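Local coordinates for protein L-amino acid deaminase (Proteus vulgaris, PDB 5I39) that binds FAD as a membrane-bound flavoprotein and probably acts as an oxidoreductase that deaminates L-amino acids, at residues G25-T30 against M193-K198; N70-Q75 against A189-A194. All coordinates share one frame; numbering follows the deposited sequence. Where two conformers were deposited one is given.

How the contacts relate
Both contacts are made on helix 189-199, and their centres lie about 7 Å apart on the same side of the chain's centre. Contact 2 uses the first turns of the helix, contact 1 the later ones, and M193 and A194 belong to both. Along the chain the N-terminal loop 25-30 comes first, then loop 70-75, which follows strand 63-66, and last the helix. Loop 25-30 also touches contact 2: V27 O packs on I71 CD1 of the other loop at 3.5 Å, and G25 C lies 3.4 Å from CE1 of F191 on the helix. One helix thus backs both an outer N-terminal segment and an inner loop that carries part of the FAD site.

Contact 1 (G25-T30 against M193-K198); sequences GFVEGT and MAEYAK. With EDO (1,2-ethanediol), chain C.
The irregular segment 25-30 passes the helix closest at V27, with V27 CA and E195 CA 6.7 Å apart. V27 points its side chain at the helix and runs antiparallel alongside that of E195. Its CG1, anti to the backbone N (chi1 173°), lies against the E195 carboxylate, 3.4 Å from CD, and also meets the K198 chain, with CD of K198 at 3.8 Å. CG2 leans instead on CG of E195. K198 runs alongside the loop, and a bend at chi3 (68°) brings its ammonium to the backbone: NZ donates to E28 O at 2.7 Å, meeting that oxygen 30° out of the carbonyl plane. A water that accepts from NZ donates in turn to G29 O, so the lysine serves two successive carbonyls, one directly and one through water. In one of its two conformers E195 takes bonds at OE2 from two waters, one donating also to F26 O and the other accepting from E28 N; in this conformer OE1 also makes a long salt bridge with NZ of K198, 3.6 Å. The N-terminal loop is thus tied to helix 189-199. I71 touches both V27 and A194, I50 of helix 47-58 reaches A194, and T30 bonds through its backbone to I204 on strand 203-205, outermost in the six-stranded mixed sheet and parallel to 63-66, consistent with a Rossmann-type FAD-binding fold.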
# COMPACT_ATOMS: atom_id res chain seq x y z
N GLY A 25 -2.47 13.20 10.63
CA GLY A 25 -3.30 12.57 9.60
C GLY A 25 -4.17 13.53 8.81
O GLY A 25 -5.32 13.24 8.51
N PHE A 26 -3.59 14.66 8.43
CA PHE A 26 -4.26 15.67 7.61
C PHE A 26 -3.23 16.54 6.91
O PHE A 26 -2.41 17.18 7.57
CB PHE A 26 -5.24 16.55 8.39
CG PHE A 26 -5.97 17.53 7.52
CD1 PHE A 26 -7.06 17.13 6.75
CD2 PHE A 26 -5.54 18.85 7.42
CE1 PHE A 26 -7.72 18.02 5.92
CE2 PHE A 26 -6.20 19.75 6.59
CZ PHE A 26 -7.29 19.34 5.84
N VAL A 27 -3.30 16.56 5.59
CA VAL A 27 -2.48 17.44 4.77
C VAL A 27 -3.44 18.28 3.95
O VAL A 27 -4.29 17.74 3.24
CB VAL A 27 -1.56 16.63 3.84
CG1 VAL A 27 -0.84 17.55 2.86
CG2 VAL A 27 -0.55 15.85 4.66
N GLU A 28 -3.32 19.60 4.06
CA GLU A 28 -4.22 20.49 3.34
C GLU A 28 -3.91 20.46 1.85
O GLU A 28 -2.76 20.29 1.43
CB GLU A 28 -4.13 21.92 3.88
CG GLU A 28 -5.21 22.86 3.36
CD GLU A 28 -6.63 22.33 3.53
OE1 GLU A 28 -7.21 22.52 4.62
OE2 GLU A 28 -7.16 21.71 2.58
N GLY A 29 -4.96 20.60 1.04
CA GLY A 29 -4.79 20.77 -0.39
C GLY A 29 -4.14 22.10 -0.72
O GLY A 29 -4.09 23.02 0.10
N THR A 30 -3.62 22.19 -1.94
CA THR A 30 -3.09 23.44 -2.47
C THR A 30 -4.18 24.50 -2.49
O THR A 30 -5.32 24.22 -2.86
CB THR A 30 -2.55 23.20 -3.89
OG1 THR A 30 -1.59 22.14 -3.86
CG2 THR A 30 -1.90 24.46 -4.47
N MSE A 193 4.34 11.54 2.55
CA MSE A 193 4.57 11.51 1.09
C MSE A 193 3.81 12.62 0.40
O MSE A 193 4.33 13.22 -0.54
CB MSE A 193 4.21 10.17 0.47
CG MSE A 193 5.02 8.97 0.97
SE MSE A 193 6.95 9.30 1.10
CE MSE A 193 7.35 10.00 -0.69
N ALA A 194 2.59 12.92 0.85
CA ALA A 194 1.81 14.02 0.26
C ALA A 194 2.45 15.39 0.48
O ALA A 194 2.49 16.20 -0.44
CB ALA A 194 0.39 14.02 0.81
N GLU A 195 2.94 15.64 1.69
CA GLU A 195 3.62 16.91 1.98
C GLU A 195 4.88 17.04 1.13
O GLU A 195 5.18 18.12 0.63
CB GLU A 195 3.96 17.04 3.46
CG GLU A 195 2.78 17.34 4.36
CD GLU A 195 2.16 18.70 4.11
OE1 GLU A 195 2.40 19.30 3.05
OE2 GLU A 195 1.42 19.16 5.00
N TYR A 196 5.60 15.94 0.98
CA TYR A 196 6.78 15.91 0.12
C TYR A 196 6.42 16.21 -1.33
O TYR A 196 7.07 17.02 -1.98
CB TYR A 196 7.49 14.57 0.25
CG TYR A 196 8.67 14.38 -0.67
CD1 TYR A 196 9.88 15.05 -0.44
CD2 TYR A 196 8.59 13.52 -1.76
CE1 TYR A 196 10.97 14.85 -1.28
CE2 TYR A 196 9.66 13.32 -2.60
CZ TYR A 196 10.85 13.99 -2.36
OH TYR A 196 11.91 13.76 -3.22
N ALA A 197 5.35 15.59 -1.83
CA ALA A 197 4.88 15.86 -3.19
C ALA A 197 4.57 17.35 -3.38
O ALA A 197 4.98 17.94 -4.38
CB ALA A 197 3.65 15.02 -3.50
N LYS A 198 3.88 17.95 -2.41
CA LYS A 198 3.60 19.39 -2.46
C LYS A 198 4.89 20.21 -2.47
O LYS A 198 5.02 21.16 -3.24
CB LYS A 198 2.72 19.82 -1.29
CG LYS A 198 1.28 19.33 -1.37
CD LYS A 198 0.52 19.58 -0.08
CE LYS A 198 0.28 21.06 0.18
NZ LYS A 198 -0.26 21.28 1.55
C1 EDO C . -7.20 11.29 6.39
O1 EDO C . -8.35 10.55 6.81
C2 EDO C . -7.63 12.63 5.81
O2 EDO C . -7.17 13.74 6.58
O HOH W 1 -0.14 18.98 7.53
O HOH W 2 -1.09 20.73 5.43
O HOH W 3 -1.62 24.02 1.17

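Contact 2 (N70-Q75 against A189-A194); sequences NIAGEQ and ATFVMA. With FAD (flavin-adenine dinucleotide), chain B.
The F191 ring carries the A72 methyl over one face: CB stands 4.2 Å from the ring centroid and 27° off the normal, a CH-pi contact. The backbone of G25 lies over the opposite face, leaving the phenyl sandwiched between two loops. I71 O approaches CE1 of F191 obliquely at 3.7 Å. With CG anti to its carbonyl carbon (chi1 -58°), F191 swings its ring from the flank of the helix in under the turn. That turn, from N70 to G73, is type II; A72 takes its third position with positive phi and aims its CB at the helix. The same methyl also meets CG2 of T190 at 3.6 Å, and so wedges between threonine and phenylalanine. One helical turn further on, I71 uses its CG2 branch, anti to the backbone N, to press on CB of A194; at 3.5 Å the two methyl carbons are packed tightly. T190 turns its other branch away from this apolar patch, OG1 being hydrogen-bonded to S76 O, while A72 O is bonded to S77 OG. The helix thus backs the chain just where it enters the cofactor site: Q75 N donates to FAD O1A at 3.1 Å, with an N-H...O angle of 154°, and S76 OG binds FAD as well. The buried contact joins the loop after strand 63-66 to the start of helix 189-199, whose T190 also packs on I47 and I50 of helix 47-58 and on M377 of helix 376-392.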
# COMPACT_ATOMS: atom_id res chain seq x y z
N ASN A 70 -10.45 14.24 1.02
CA ASN A 70 -9.19 14.68 1.61
C ASN A 70 -8.02 13.86 1.09
O ASN A 70 -8.19 12.71 0.67
CB ASN A 70 -9.24 14.53 3.14
CG ASN A 70 -10.27 15.44 3.79
OD1 ASN A 70 -10.55 16.53 3.30
ND2 ASN A 70 -10.82 15.01 4.92
N ILE A 71 -6.83 14.44 1.15
CA ILE A 71 -5.60 13.72 0.82
C ILE A 71 -5.47 12.49 1.71
O ILE A 71 -5.63 12.57 2.93
CB ILE A 71 -4.37 14.64 0.98
CG1 ILE A 71 -4.35 15.65 -0.16
CG2 ILE A 71 -3.08 13.83 1.00
CD1 ILE A 71 -3.39 16.81 0.02
N ALA A 72 -5.20 11.34 1.09
CA ALA A 72 -4.96 10.08 1.80
C ALA A 72 -6.13 9.65 2.70
O ALA A 72 -5.93 8.95 3.68
CB ALA A 72 -3.65 10.18 2.60
N GLY A 73 -7.35 10.03 2.33
CA GLY A 73 -8.53 9.79 3.17
C GLY A 73 -9.13 8.40 3.10
O GLY A 73 -10.04 8.11 3.87
N GLU A 74 -8.66 7.55 2.19
CA GLU A 74 -9.26 6.24 1.98
C GLU A 74 -8.23 5.13 2.29
O GLU A 74 -7.69 5.11 3.40
CB GLU A 74 -9.90 6.17 0.59
CG GLU A 74 -10.98 7.24 0.37
CD GLU A 74 -12.24 7.04 1.19
OE1 GLU A 74 -12.44 5.94 1.75
OE2 GLU A 74 -13.05 7.98 1.25
N GLN A 75 -7.94 4.22 1.36
CA GLN A 75 -7.12 3.04 1.68
C GLN A 75 -5.76 3.40 2.25
O GLN A 75 -5.24 2.72 3.15
CB GLN A 75 -6.91 2.17 0.45
CG GLN A 75 -8.16 1.55 -0.11
CD GLN A 75 -7.85 0.69 -1.31
OE1 GLN A 75 -7.25 -0.37 -1.16
NE2 GLN A 75 -8.22 1.15 -2.50
N ALA A 189 2.51 7.59 7.11
CA ALA A 189 3.31 7.39 5.89
C ALA A 189 2.84 8.17 4.67
O ALA A 189 3.62 8.90 4.06
CB ALA A 189 3.41 5.91 5.57
N THR A 190 1.58 8.02 4.30
CA THR A 190 1.09 8.66 3.07
C THR A 190 1.01 10.18 3.24
O THR A 190 1.18 10.92 2.28
CB THR A 190 -0.25 8.08 2.62
OG1 THR A 190 -0.10 6.66 2.52
CG2 THR A 190 -0.67 8.63 1.26
N PHE A 191 0.77 10.63 4.47
CA PHE A 191 0.72 12.07 4.76
C PHE A 191 2.09 12.71 4.58
O PHE A 191 2.19 13.79 3.99
CB PHE A 191 0.16 12.31 6.17
CG PHE A 191 -1.21 11.72 6.35
CD1 PHE A 191 -2.34 12.37 5.84
CD2 PHE A 191 -1.38 10.49 6.97
CE1 PHE A 191 -3.60 11.81 5.98
CE2 PHE A 191 -2.64 9.92 7.11
CZ PHE A 191 -3.75 10.59 6.62
N VAL A 192 3.14 12.05 5.04
CA VAL A 192 4.50 12.52 4.79
C VAL A 192 4.78 12.57 3.28
O VAL A 192 5.35 13.53 2.78
CB VAL A 192 5.54 11.66 5.54
CG1 VAL A 192 6.96 11.95 5.09
CG2 VAL A 192 5.41 11.90 7.04
N MSE A 193 4.34 11.54 2.55
CA MSE A 193 4.57 11.51 1.09
C MSE A 193 3.81 12.62 0.40
O MSE A 193 4.33 13.22 -0.54
CB MSE A 193 4.21 10.17 0.47
CG MSE A 193 5.02 8.97 0.97
SE MSE A 193 6.95 9.30 1.10
CE MSE A 193 7.35 10.00 -0.69
N ALA A 194 2.59 12.92 0.85
CA ALA A 194 1.81 14.02 0.26
C ALA A 194 2.45 15.39 0.48
O ALA A 194 2.49 16.20 -0.44
CB ALA A 194 0.39 14.02 0.81
PA FAD B . -6.67 5.20 -2.12
O1A FAD B . -8.06 4.70 -1.71
O2A FAD B . -5.73 5.45 -0.96
O5B FAD B . -6.74 6.57 -2.92
C5B FAD B . -7.57 6.76 -4.06
C4B FAD B . -8.06 8.19 -3.97
O4B FAD B . -8.78 8.51 -5.18
C3B FAD B . -9.04 8.39 -2.81
O3B FAD B . -8.51 9.35 -1.90
C2B FAD B . -10.32 8.84 -3.52
O2B FAD B . -11.10 9.78 -2.76
C1B FAD B . -9.80 9.41 -4.83
N9A FAD B . -10.75 9.43 -5.95
C8A FAD B . -11.47 8.42 -6.39
N7A FAD B . -12.20 8.76 -7.47
C5A FAD B . -11.91 10.03 -7.69
C6A FAD B . -12.32 11.04 -8.67
N6A FAD B . -13.21 10.73 -9.63
N1A FAD B . -11.79 12.28 -8.59
C2A FAD B . -10.89 12.59 -7.65
N3A FAD B . -10.48 11.74 -6.70
C4A FAD B . -10.95 10.48 -6.70
N1 FAD B . -0.95 -2.60 1.46
C2 FAD B . 0.27 -2.94 1.88
O2 FAD B . 1.23 -2.79 1.10
N3 FAD B . 0.47 -3.44 3.13
C4 FAD B . -0.51 -3.66 4.01
O4 FAD B . -0.27 -4.10 5.13
C4X FAD B . -1.89 -3.34 3.62
N5 FAD B . -2.97 -3.57 4.41
C5X FAD B . -4.17 -3.08 4.07
C6 FAD B . -5.25 -3.11 4.95
C7 FAD B . -6.48 -2.56 4.63
C7M FAD B . -7.61 -2.56 5.64
C8 FAD B . -6.68 -1.94 3.32
C8M FAD B . -7.98 -1.29 2.93
C9 FAD B . -5.61 -1.93 2.42
C9A FAD B . -4.37 -2.48 2.74
N10 FAD B . -3.30 -2.47 1.83
C10 FAD B . -2.01 -2.77 2.26
C1' FAD B . -3.46 -1.96 0.48
C2' FAD B . -3.14 -0.52 0.33
O2' FAD B . -3.66 0.19 1.45
C3' FAD B . -3.77 -0.05 -0.98
O3' FAD B . -3.43 -0.94 -2.08
C4' FAD B . -3.36 1.34 -1.38
O4' FAD B . -3.54 2.25 -0.27
C5' FAD B . -4.19 1.80 -2.56
O5' FAD B . -3.78 3.14 -2.85
P FAD B . -4.65 4.01 -3.91
O1P FAD B . -3.95 5.33 -4.05
O2P FAD B . -4.93 3.16 -5.13
O3P FAD B . -6.10 4.13 -3.18